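3-phosphoshikimate 1-carboxyvinyltransferase (Streptomyces sviceus, PDB 7M0O) probably transfers the enolpyruvyl group of phosphoenolpyruvate to the 5-hydroxyl of shikimate-3-phosphate, the penultimate step of chorismate biosynthesis. Local coordinates at residues 258-267 with 277-288. Residues are numbered along the deposited sequence; the frame is centred on the assembly and turned at random.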
ATOM      1  N   VAL A 258     -14.815  -6.977  -4.279  1.00  9.75           N
ATOM      2  CA  VAL A 258     -15.847  -7.903  -3.804  1.00  9.34           C
ATOM      3  C   VAL A 258     -17.223  -7.545  -4.352  1.00 11.14           C
ATOM      4  O   VAL A 258     -18.101  -8.411  -4.405  1.00 10.16           O
ATOM      5  CB  VAL A 258     -15.904  -8.008  -2.263  1.00  8.31           C
ATOM      6  CG1 VAL A 258     -14.558  -8.412  -1.685  1.00  8.58           C
ATOM      7  CG2 VAL A 258     -16.422  -6.715  -1.620  1.00  9.82           C
ATOM      8  N   ASP A 259     -17.432  -6.294  -4.764  1.00 11.73           N
ATOM      9  CA  ASP A 259     -18.688  -5.925  -5.405  1.00 13.26           C
ATOM     10  C   ASP A 259     -18.826  -6.605  -6.764  1.00 12.70           C
ATOM     11  O   ASP A 259     -19.945  -6.925  -7.182  1.00 13.43           O
ATOM     12  CB  ASP A 259     -18.774  -4.400  -5.542  1.00 11.62           C
ATOM     13  CG  ASP A 259     -18.789  -3.695  -4.196  1.00 19.51           C
ATOM     14  OD1 ASP A 259     -19.439  -4.213  -3.269  1.00 22.82           O
ATOM     15  OD2 ASP A 259     -18.146  -2.626  -4.059  1.00 25.17           O
ATOM     16  N   VAL A 260     -17.699  -6.855  -7.442  1.00 10.77           N
ATOM     17  CA  VAL A 260     -17.693  -7.661  -8.666  1.00  9.46           C
ATOM     18  C   VAL A 260     -18.066  -9.106  -8.350  1.00  9.30           C
ATOM     19  O   VAL A 260     -18.873  -9.725  -9.051  1.00 10.71           O
ATOM     20  CB  VAL A 260     -16.319  -7.578  -9.356  1.00  8.68           C
ATOM     21  CG1 VAL A 260     -16.320  -8.427 -10.629  1.00 14.32           C
ATOM     22  CG2 VAL A 260     -15.962  -6.117  -9.694  1.00 13.30           C
ATOM     23  N   LEU A 261     -17.465  -9.676  -7.307  1.00 10.97           N
ATOM     24  CA  LEU A 261     -17.815 -11.043  -6.923  1.00  8.35           C
ATOM     25  C   LEU A 261     -19.305 -11.175  -6.602  1.00 11.35           C
ATOM     26  O   LEU A 261     -19.942 -12.169  -6.980  1.00 10.16           O
ATOM     27  CB  LEU A 261     -16.973 -11.491  -5.727  1.00  7.89           C
ATOM     28  CG  LEU A 261     -15.462 -11.536  -5.972  1.00 11.10           C
ATOM     29  CD1 LEU A 261     -14.750 -11.967  -4.698  1.00 12.44           C
ATOM     30  CD2 LEU A 261     -15.091 -12.446  -7.162  1.00 10.74           C
ATOM     31  N   ARG A 262     -19.886 -10.174  -5.936  1.00 10.63           N
ATOM     32  CA  ARG A 262     -21.318 -10.211  -5.651  1.00  7.97           C
ATOM     33  C   ARG A 262     -22.143 -10.211  -6.941  1.00  9.43           C
ATOM     34  O   ARG A 262     -23.128 -10.951  -7.058  1.00 11.21           O
ATOM     35  CB  ARG A 262     -21.705  -9.032  -4.755  1.00 15.14           C
ATOM     36  CG  ARG A 262     -23.140  -9.150  -4.226  1.00 14.09           C
ATOM     37  CD  ARG A 262     -23.635  -7.860  -3.587  1.00 16.59           C
ATOM     38  NE  ARG A 262     -23.011  -7.612  -2.288  1.00 17.95           N
ATOM     39  CZ  ARG A 262     -22.147  -6.622  -2.069  1.00 18.33           C
ATOM     40  NH1 ARG A 262     -21.810  -5.810  -3.060  1.00 17.34           N
ATOM     41  NH2 ARG A 262     -21.612  -6.445  -0.872  1.00 20.16           N
ATOM     42  N   ARG A 263     -21.746  -9.394  -7.928  1.00 10.86           N
ATOM     43  CA  ARG A 263     -22.419  -9.385  -9.231  1.00 14.22           C
ATOM     44  C   ARG A 263     -22.332 -10.733  -9.947  1.00 11.68           C
ATOM     45  O   ARG A 263     -23.190 -11.054 -10.786  1.00 11.60           O
ATOM     46  CB  ARG A 263     -21.811  -8.302 -10.131  1.00 14.53           C
ATOM     47  CG  ARG A 263     -22.129  -6.855  -9.786  1.00 19.43           C
ATOM     48  CD  ARG A 263     -21.644  -5.934 -10.913  1.00 18.19           C
ATOM     49  NE  ARG A 263     -22.363  -6.239 -12.146  1.00 19.48           N
ATOM     50  CZ  ARG A 263     -21.848  -6.180 -13.373  1.00 15.60           C
ATOM     51  NH1 ARG A 263     -20.590  -5.790 -13.584  1.00 14.71           N
ATOM     52  NH2 ARG A 263     -22.617  -6.493 -14.400  1.00 16.09           N
ATOM     53  N   MET A 264     -21.287 -11.513  -9.679  1.00 10.89           N
ATOM     54  CA  MET A 264     -21.200 -12.867 -10.210  1.00  8.60           C
ATOM     55  C   MET A 264     -22.037 -13.862  -9.414  1.00 11.56           C
ATOM     56  O   MET A 264     -22.143 -15.022  -9.819  1.00 12.83           O
ATOM     57  CB  MET A 264     -19.732 -13.317 -10.250  1.00 11.75           C
ATOM     58  CG  MET A 264     -18.851 -12.347 -11.026  1.00 13.47           C
ATOM     59  SD  MET A 264     -17.129 -12.870 -11.163  1.00 14.25           S
ATOM     60  CE  MET A 264     -17.256 -14.076 -12.494  1.00 18.51           C
ATOM     61  N   GLY A 265     -22.594 -13.458  -8.279  1.00 10.18           N
ATOM     62  CA  GLY A 265     -23.488 -14.321  -7.523  1.00 11.05           C
ATOM     63  C   GLY A 265     -22.936 -14.852  -6.219  1.00 14.67           C
ATOM     64  O   GLY A 265     -23.632 -15.627  -5.542  1.00 15.20           O
ATOM     65  N   ALA A 266     -21.717 -14.468  -5.841  1.00 10.70           N
ATOM     66  CA  ALA A 266     -21.214 -14.798  -4.514  1.00 12.62           C
ATOM     67  C   ALA A 266     -22.019 -14.045  -3.465  1.00 11.75           C
ATOM     68  O   ALA A 266     -22.606 -12.998  -3.742  1.00 12.39           O
ATOM     69  CB  ALA A 266     -19.725 -14.445  -4.400  1.00 11.67           C
ATOM     70  N   GLU A 267     -22.062 -14.596  -2.244  1.00 12.90           N
ATOM     71  CA  GLU A 267     -22.665 -13.909  -1.101  1.00 10.49           C
ATOM     72  C   GLU A 267     -21.584 -13.042  -0.459  1.00 10.01           C
ATOM     73  O   GLU A 267     -20.588 -13.560   0.059  1.00 13.24           O
ATOM     74  CB  GLU A 267     -23.239 -14.913  -0.098  1.00 16.54           C
ATOM     75  CG  GLU A 267     -24.612 -15.452  -0.478  1.00 21.29           C
ATOM     76  CD  GLU A 267     -25.049 -16.642   0.372  1.00 33.49           C
ATOM     77  OE1 GLU A 267     -24.352 -16.983   1.352  1.00 32.95           O
ATOM     78  OE2 GLU A 267     -26.094 -17.246   0.046  1.00 43.04           O
ATOM     79  N   VAL A 277     -16.924 -13.221   2.249  1.00  8.82           N
ATOM     80  CA  VAL A 277     -17.353 -13.697   0.935  1.00  7.76           C
ATOM     81  C   VAL A 277     -17.641 -15.189   1.047  1.00 10.34           C
ATOM     82  O   VAL A 277     -16.847 -15.932   1.625  1.00 10.63           O
ATOM     83  CB  VAL A 277     -16.290 -13.416  -0.142  1.00  9.78           C
ATOM     84  CG1 VAL A 277     -16.666 -14.108  -1.448  1.00  9.61           C
ATOM     85  CG2 VAL A 277     -16.179 -11.907  -0.350  1.00  9.33           C
ATOM     86  N   ARG A 278     -18.790 -15.618   0.528  1.00 10.02           N
ATOM     87  CA  ARG A 278     -19.180 -17.024   0.563  1.00 13.13           C
ATOM     88  C   ARG A 278     -19.542 -17.471  -0.847  1.00  8.94           C
ATOM     89  O   ARG A 278     -20.375 -16.836  -1.500  1.00 11.57           O
ATOM     90  CB  ARG A 278     -20.369 -17.248   1.511  1.00 15.44           C
ATOM     91  CG  ARG A 278     -20.799 -18.701   1.624  1.00 18.01           C
ATOM     92  CD  ARG A 278     -22.005 -18.861   2.561  1.00 21.95           C
ATOM     93  NE  ARG A 278     -21.707 -18.376   3.903  1.00 34.58           N
ATOM     94  CZ  ARG A 278     -22.142 -17.222   4.396  1.00 34.37           C
ATOM     95  NH1 ARG A 278     -22.900 -16.419   3.655  1.00 43.22           N
ATOM     96  NH2 ARG A 278     -21.808 -16.868   5.632  1.00 32.07           N
ATOM     97  N   GLY A 279     -18.928 -18.565  -1.300  1.00 10.65           N
ATOM     98  CA  GLY A 279     -19.276 -19.128  -2.601  1.00 11.39           C
ATOM     99  C   GLY A 279     -20.645 -19.795  -2.580  1.00 14.67           C
ATOM    100  O   GLY A 279     -21.021 -20.471  -1.619  1.00 15.08           O
ATOM    101  N   THR A 280     -21.400 -19.601  -3.660  1.00 12.57           N
ATOM    102  CA  THR A 280     -22.749 -20.144  -3.775  1.00 13.35           C
ATOM    103  C   THR A 280     -22.852 -21.206  -4.854  1.00 19.86           C
ATOM    104  O   THR A 280     -23.912 -21.826  -4.987  1.00 23.89           O
ATOM    105  CB  THR A 280     -23.761 -19.032  -4.063  1.00 19.71           C
ATOM    106  OG1 THR A 280     -23.527 -18.495  -5.367  1.00 21.49           O
ATOM    107  CG2 THR A 280     -23.641 -17.926  -3.029  1.00 15.44           C
ATOM    108  N   GLY A 281     -21.775 -21.442  -5.613  1.00 17.88           N
ATOM    109  CA  GLY A 281     -21.829 -22.283  -6.793  1.00 23.89           C
ATOM    110  C   GLY A 281     -22.238 -21.550  -8.054  1.00 22.22           C
ATOM    111  O   GLY A 281     -22.043 -22.075  -9.157  1.00 30.43           O
ATOM    112  N   GLU A 282     -22.826 -20.367  -7.915  1.00 36.97           N
ATOM    113  CA  GLU A 282     -23.192 -19.518  -9.036  1.00 30.32           C
ATOM    114  C   GLU A 282     -22.032 -18.571  -9.297  1.00 21.95           C
ATOM    115  O   GLU A 282     -21.661 -17.792  -8.411  1.00 21.06           O
ATOM    116  CB  GLU A 282     -24.476 -18.742  -8.734  1.00 28.51           C
ATOM    117  CG  GLU A 282     -25.103 -18.052  -9.940  1.00 33.51           C
ATOM    118  CD  GLU A 282     -26.133 -18.922 -10.651  1.00 44.53           C
ATOM    119  OE1 GLU A 282     -26.879 -19.656  -9.963  1.00 53.43           O
ATOM    120  OE2 GLU A 282     -26.187 -18.887 -11.901  1.00 42.70           O
ATOM    121  N   LEU A 283     -21.446 -18.655 -10.492  1.00 22.71           N
ATOM    122  CA  LEU A 283     -20.395 -17.732 -10.935  1.00 14.67           C
ATOM    123  C   LEU A 283     -20.812 -17.230 -12.308  1.00 16.02           C
ATOM    124  O   LEU A 283     -20.520 -17.873 -13.318  1.00 16.27           O
ATOM    125  CB  LEU A 283     -19.033 -18.408 -10.975  1.00 24.01           C
ATOM    126  CG  LEU A 283     -17.826 -17.506 -10.702  1.00 25.70           C
ATOM    127  CD1 LEU A 283     -17.833 -16.986  -9.285  1.00 16.89           C
ATOM    128  CD2 LEU A 283     -16.520 -18.243 -10.976  1.00 21.34           C
ATOM    129  N   ARG A 284     -21.513 -16.102 -12.349  1.00 11.35           N
ATOM    130  CA  ARG A 284     -22.135 -15.645 -13.585  1.00  9.55           C
ATOM    131  C   ARG A 284     -21.219 -14.690 -14.338  1.00 11.43           C
ATOM    132  O   ARG A 284     -20.622 -13.785 -13.751  1.00 12.07           O
ATOM    133  CB  ARG A 284     -23.475 -14.961 -13.295  1.00 11.55           C
ATOM    134  CG  ARG A 284     -24.446 -15.902 -12.606  1.00 15.62           C
ATOM    135  CD  ARG A 284     -25.844 -15.319 -12.483  1.00 15.71           C
ATOM    136  NE  ARG A 284     -25.852 -14.062 -11.739  1.00 17.83           N
ATOM    137  CZ  ARG A 284     -26.104 -13.950 -10.437  1.00 17.69           C
ATOM    138  NH1 ARG A 284     -26.370 -15.029  -9.708  1.00 17.46           N
ATOM    139  NH2 ARG A 284     -26.077 -12.757  -9.864  1.00 14.65           N
ATOM    140  N   GLY A 285     -21.150 -14.870 -15.658  1.00 10.03           N
ATOM    141  CA  GLY A 285     -20.375 -13.955 -16.470  1.00 13.93           C
ATOM    142  C   GLY A 285     -20.939 -12.546 -16.459  1.00 13.27           C
ATOM    143  O   GLY A 285     -22.100 -12.300 -16.127  1.00 12.80           O
ATOM    144  N   LEU A 286     -20.089 -11.599 -16.842  1.00 11.36           N
ATOM    145  CA  LEU A 286     -20.446 -10.190 -16.788  1.00 13.70           C
ATOM    146  C   LEU A 286     -19.400  -9.387 -17.543  1.00 11.99           C
ATOM    147  O   LEU A 286     -18.337  -9.897 -17.910  1.00 11.85           O
ATOM    148  CB  LEU A 286     -20.559  -9.658 -15.354  1.00 14.36           C
ATOM    149  CG  LEU A 286     -19.532 -10.019 -14.269  1.00 17.29           C
ATOM    150  CD1 LEU A 286     -18.115  -9.577 -14.589  1.00 23.83           C
ATOM    151  CD2 LEU A 286     -19.966  -9.460 -12.918  1.00 15.09           C
ATOM    152  N   THR A 287     -19.726  -8.120 -17.746  1.00 11.73           N
ATOM    153  CA  THR A 287     -18.775  -7.092 -18.138  1.00 11.71           C
ATOM    154  C   THR A 287     -18.474  -6.234 -16.922  1.00 11.21           C
ATOM    155  O   THR A 287     -19.398  -5.779 -16.243  1.00 12.58           O
ATOM    156  CB  THR A 287     -19.347  -6.224 -19.254  1.00 12.21           C
ATOM    157  OG1 THR A 287     -19.505  -7.017 -20.432  1.00 14.11           O
ATOM    158  CG2 THR A 287     -18.407  -5.054 -19.537  1.00 12.36           C
ATOM    159  N   ALA A 288     -17.190  -5.995 -16.657  1.00 10.46           N
ATOM    160  CA  ALA A 288     -16.782  -5.211 -15.498  1.00 12.29           C
ATOM    161  C   ALA A 288     -15.798  -4.132 -15.935  1.00 11.94           C
ATOM    162  O   ALA A 288     -14.768  -4.430 -16.550  1.00 12.85           O
ATOM    163  CB  ALA A 288     -16.159  -6.113 -14.424  1.00 12.79           C
TER
HETATM  164  O   HOH W   1     -26.513 -11.471  -7.382  1.00 29.77           O
HETATM  165  O   HOH W   2     -25.656  -9.783 -11.150  1.00 17.59           O
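Thr-280 OG1 is gripped twice: it donates to the carbonyl O of Gly-265 at 2.9 Å and accepts the backbone N-H of Glu-282, closing an ST turn. It reaches the Gly-265 carbonyl from well above its plane. Chi1 of 67° sets OG1 between the backbone N and the carbonyl carbon, leaving CG2 to lie 3.7 Å from Glu-267 CG. A second carbonyl is held alongside: the carbonyl O of Met-264 accepts from the backbone N of Arg-284 at 2.8 Å, in the carbonyl plane and on a lone pair. Both carbonyls belong to the turn that ends helix 257-263, where Gly-265, at positive phi, completes a Schellman motif before the chain enters strand 267-270. That strand begins with an antiparallel hydrogen-bonded pair, Glu-267 with Arg-278, in a three-stranded antiparallel sheet whose other outer strand is 240-244. On the same face their side chains form a salt bridge, Arg-278 NH1 to Glu-267 OE1 at 2.8 Å; the oxygen sits at the guanidinium edge, although the two flat groups are turned 69° apart. The Arg-284 guanidinium instead lies with one face over Met-264 O and Gly-265 N, while two waters at its edge link NH2 to the carbonyls of Arg-262, weakly, and Arg-263. On the helix flank, Leu-286 CD2 lies against Arg-263 CB and 3.6 Å from Met-264 CG, and also covers the centre of one face of the Arg-263 guanidinium. The arginine chain bends at chi3, carrying NH1 to Thr-287 O in a nearly straight bond (175°) that ties the helix to edge strand 286-289. Deeper in, Met-264 CE rests 3.9 Å from Leu-283 CG, and Val-258, Leu-261 and Val-277 all pack on Phe-230 of helix 223-235.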